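PDB 6MGB: capsular polysaccharide export system protein KpsC from Thermosulfurimonas dismutans, which transfers Kdo as a beta Kdo 2,4 glycosyltransferase, probably with CMP-Kdo as donor, in building the conserved glycolipid anchor of bacterial capsules. Local coordinates for residues 250-255 / 295-300. Numbering follows the deposited sequence.
Sequences GFEGLM and AAYLLY. With C5P (cytidine-5'-monophosphate), chain D.
F251, E252 and M255 of segment 250-255 reach Y297 of segment 295-300 between two helix segments that run nearly at right angles (92°), their axes 13.2 Å apart at closest, a gap bridged by long side chains. F251, its CG anti to the backbone N (chi1 -173°), sends its ring edge-first alongside Y297, CE2 lying 3.3 Å from Y297 CE1. The planes are inclined at 43°, an oblique aromatic pair that is neither stack nor T. M255 adds a Met-aromatic contact: SD sits over a face of the Y297 ring, 4.5 Å from its centroid, while within its own helix CG lies over one face of the F251 ring, toward its rim. A thioether suits this place: an unbranched chain lays its CG on one ring and its polarisable sulfur on the other. Tyrosine offers an apolar ring for this packing and a hydroxyl linked to the nucleotide site through a water, hydrogen-bonded to Y297 OH at 2.6 Å, that donates to E252 OE2 at 2.9 Å. E252 extends beyond CG to grip the CMP ribose, OE1 accepting from O2' at 2.9 Å and OE2, more weakly, from O3'; a carboxylate suits two neighbouring hydroxyls. An alanine in place of E252 would probably leave both ribose hydroxyls without these acceptors and the water without the carboxylate to which it donates. Q248, another CMP-binding residue, makes a weak hydrogen bond to Y297 OH. In this GT-B-type fold, helix 248-255 follows strand 241-244 of the parallel sheet and helix 289-299 leads to strand 302-305 of the mixed sheet, with L130 and I133 of helix 120-135 packing against M255.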
loop_
_atom_site.group_PDB
_atom_site.type_symbol
_atom_site.label_atom_id
_atom_site.label_comp_id
_atom_site.label_asym_id
_atom_site.label_seq_id
_atom_site.Cartn_x
_atom_site.Cartn_y
_atom_site.Cartn_z
ATOM N N GLY A 250 7.947 -2.780 1.167
ATOM C CA GLY A 250 9.139 -1.964 1.001
ATOM C C GLY A 250 9.067 -0.671 1.788
ATOM O O GLY A 250 10.064 -0.225 2.363
ATOM N N PHE A 251 7.887 -0.048 1.828
ATOM C CA PHE A 251 7.731 1.160 2.631
ATOM C C PHE A 251 7.769 0.838 4.118
ATOM O O PHE A 251 8.307 1.618 4.912
ATOM C CB PHE A 251 6.428 1.873 2.277
ATOM C CG PHE A 251 6.285 3.213 2.937
ATOM C CD1 PHE A 251 7.165 4.239 2.634
ATOM C CD2 PHE A 251 5.282 3.446 3.863
ATOM C CE1 PHE A 251 7.046 5.475 3.240
ATOM C CE2 PHE A 251 5.157 4.682 4.473
ATOM C CZ PHE A 251 6.041 5.697 4.159
ATOM N N GLU A 252 7.204 -0.304 4.517
ATOM C CA GLU A 252 7.301 -0.718 5.912
ATOM C C GLU A 252 8.757 -0.906 6.320
ATOM O O GLU A 252 9.141 -0.584 7.451
ATOM C CB GLU A 252 6.496 -1.998 6.133
ATOM C CG GLU A 252 4.999 -1.777 5.993
ATOM C CD GLU A 252 4.188 -3.043 6.163
ATOM O OE1 GLU A 252 4.785 -4.139 6.215
ATOM O OE2 GLU A 252 2.946 -2.937 6.245
ATOM N N GLY A 253 9.587 -1.410 5.406
ATOM C CA GLY A 253 11.014 -1.470 5.672
ATOM C C GLY A 253 11.649 -0.093 5.732
ATOM O O GLY A 253 12.491 0.177 6.593
ATOM N N LEU A 254 11.252 0.799 4.821
ATOM C CA LEU A 254 11.765 2.166 4.848
ATOM C C LEU A 254 11.421 2.850 6.167
ATOM O O LEU A 254 12.244 3.581 6.730
ATOM C CB LEU A 254 11.195 2.954 3.668
ATOM C CG LEU A 254 12.003 4.138 3.131
ATOM C CD1 LEU A 254 13.319 3.678 2.526
ATOM C CD2 LEU A 254 11.184 4.895 2.098
ATOM N N MET A 255 10.208 2.618 6.676
ATOM C CA MET A 255 9.804 3.212 7.946
ATOM C C MET A 255 10.692 2.751 9.094
ATOM O O MET A 255 10.818 3.457 10.101
ATOM C CB MET A 255 8.341 2.873 8.233
ATOM C CG MET A 255 7.360 3.590 7.313
ATOM S SD MET A 255 5.706 2.865 7.317
ATOM C CE MET A 255 5.286 2.974 9.055
ATOM N N ALA A 295 2.419 12.320 4.659
ATOM C CA ALA A 295 1.472 12.409 3.554
ATOM C C ALA A 295 0.806 11.063 3.287
ATOM O O ALA A 295 -0.417 10.985 3.117
ATOM C CB ALA A 295 2.183 12.911 2.297
ATOM N N ALA A 296 1.596 9.988 3.255
ATOM C CA ALA A 296 1.077 8.702 2.798
ATOM C C ALA A 296 0.154 8.063 3.830
ATOM O O ALA A 296 -0.868 7.467 3.467
ATOM C CB ALA A 296 2.232 7.761 2.464
ATOM N N TYR A 297 0.495 8.160 5.115
ATOM C CA TYR A 297 -0.253 7.454 6.151
ATOM C C TYR A 297 -1.201 8.346 6.945
ATOM O O TYR A 297 -2.243 7.863 7.398
ATOM C CB TYR A 297 0.715 6.754 7.117
ATOM C CG TYR A 297 1.123 5.349 6.691
ATOM C CD1 TYR A 297 1.597 5.099 5.407
ATOM C CD2 TYR A 297 1.048 4.279 7.578
ATOM C CE1 TYR A 297 1.973 3.825 5.017
ATOM C CE2 TYR A 297 1.423 3.002 7.196
ATOM C CZ TYR A 297 1.885 2.781 5.915
ATOM O OH TYR A 297 2.260 1.516 5.520
ATOM N N LEU A 298 -0.885 9.629 7.129
ATOM C CA LEU A 298 -1.767 10.504 7.897
ATOM C C LEU A 298 -2.775 11.241 7.016
ATOM O O LEU A 298 -3.975 11.239 7.311
ATOM C CB LEU A 298 -0.943 11.509 8.709
ATOM C CG LEU A 298 -0.567 11.068 10.125
ATOM C CD1 LEU A 298 0.489 9.974 10.098
ATOM C CD2 LEU A 298 -0.092 12.256 10.948
ATOM N N LEU A 299 -2.313 11.872 5.937
ATOM C CA LEU A 299 -3.175 12.727 5.124
ATOM C C LEU A 299 -3.940 11.964 4.048
ATOM O O LEU A 299 -5.121 12.244 3.811
ATOM C CB LEU A 299 -2.345 13.823 4.456
ATOM C CG LEU A 299 -1.514 14.731 5.367
ATOM C CD1 LEU A 299 -0.901 15.861 4.553
ATOM C CD2 LEU A 299 -2.347 15.284 6.514
ATOM N N TYR A 300 -3.283 11.010 3.382
ATOM C CA TYR A 300 -3.856 10.424 2.172
ATOM C C TYR A 300 -5.039 9.513 2.479
ATOM O O TYR A 300 -6.102 9.689 1.860
ATOM C CB TYR A 300 -2.744 9.712 1.392
ATOM C CG TYR A 300 -3.115 9.070 0.074
ATOM C CD1 TYR A 300 -3.701 9.799 -0.956
ATOM C CD2 TYR A 300 -2.815 7.732 -0.161
ATOM C CE1 TYR A 300 -4.010 9.199 -2.167
ATOM C CE2 TYR A 300 -3.117 7.128 -1.360
ATOM C CZ TYR A 300 -3.713 7.863 -2.361
ATOM O OH TYR A 300 -4.007 7.252 -3.561
HETATM O O3P C5P D . 1.774 -4.352 -1.441
HETATM P P C5P D . 1.600 -5.804 -1.059
HETATM O O1P C5P D . 2.707 -6.621 -1.718
HETATM O O2P C5P D . 0.269 -6.471 -1.344
HETATM O "O5'" C5P D . 1.853 -5.866 0.509
HETATM C "C5'" C5P D . 0.817 -5.593 1.440
HETATM C "C4'" C5P D . 1.286 -5.849 2.849
HETATM O "O4'" C5P D . 1.392 -7.280 3.061
HETATM C "C3'" C5P D . 2.673 -5.317 3.180
HETATM O "O3'" C5P D . 2.659 -3.951 3.558
HETATM C "C2'" C5P D . 3.139 -6.246 4.295
HETATM O "O2'" C5P D . 2.600 -5.854 5.550
HETATM C "C1'" C5P D . 2.506 -7.574 3.877
HETATM N N1 C5P D . 3.445 -8.416 3.099
HETATM C C2 C5P D . 4.163 -9.556 3.755
HETATM N N3 C5P D . 5.114 -10.404 2.954
HETATM C C4 C5P D . 5.340 -10.129 1.539
HETATM C C5 C5P D . 4.626 -8.995 0.886
HETATM C C6 C5P D . 3.675 -8.148 1.687
HETATM O O2 C5P D . 3.984 -9.783 4.901
HETATM N N4 C5P D . 6.265 -10.951 0.762
HETATM O O HOH W 1 2.230 -0.343 7.329
#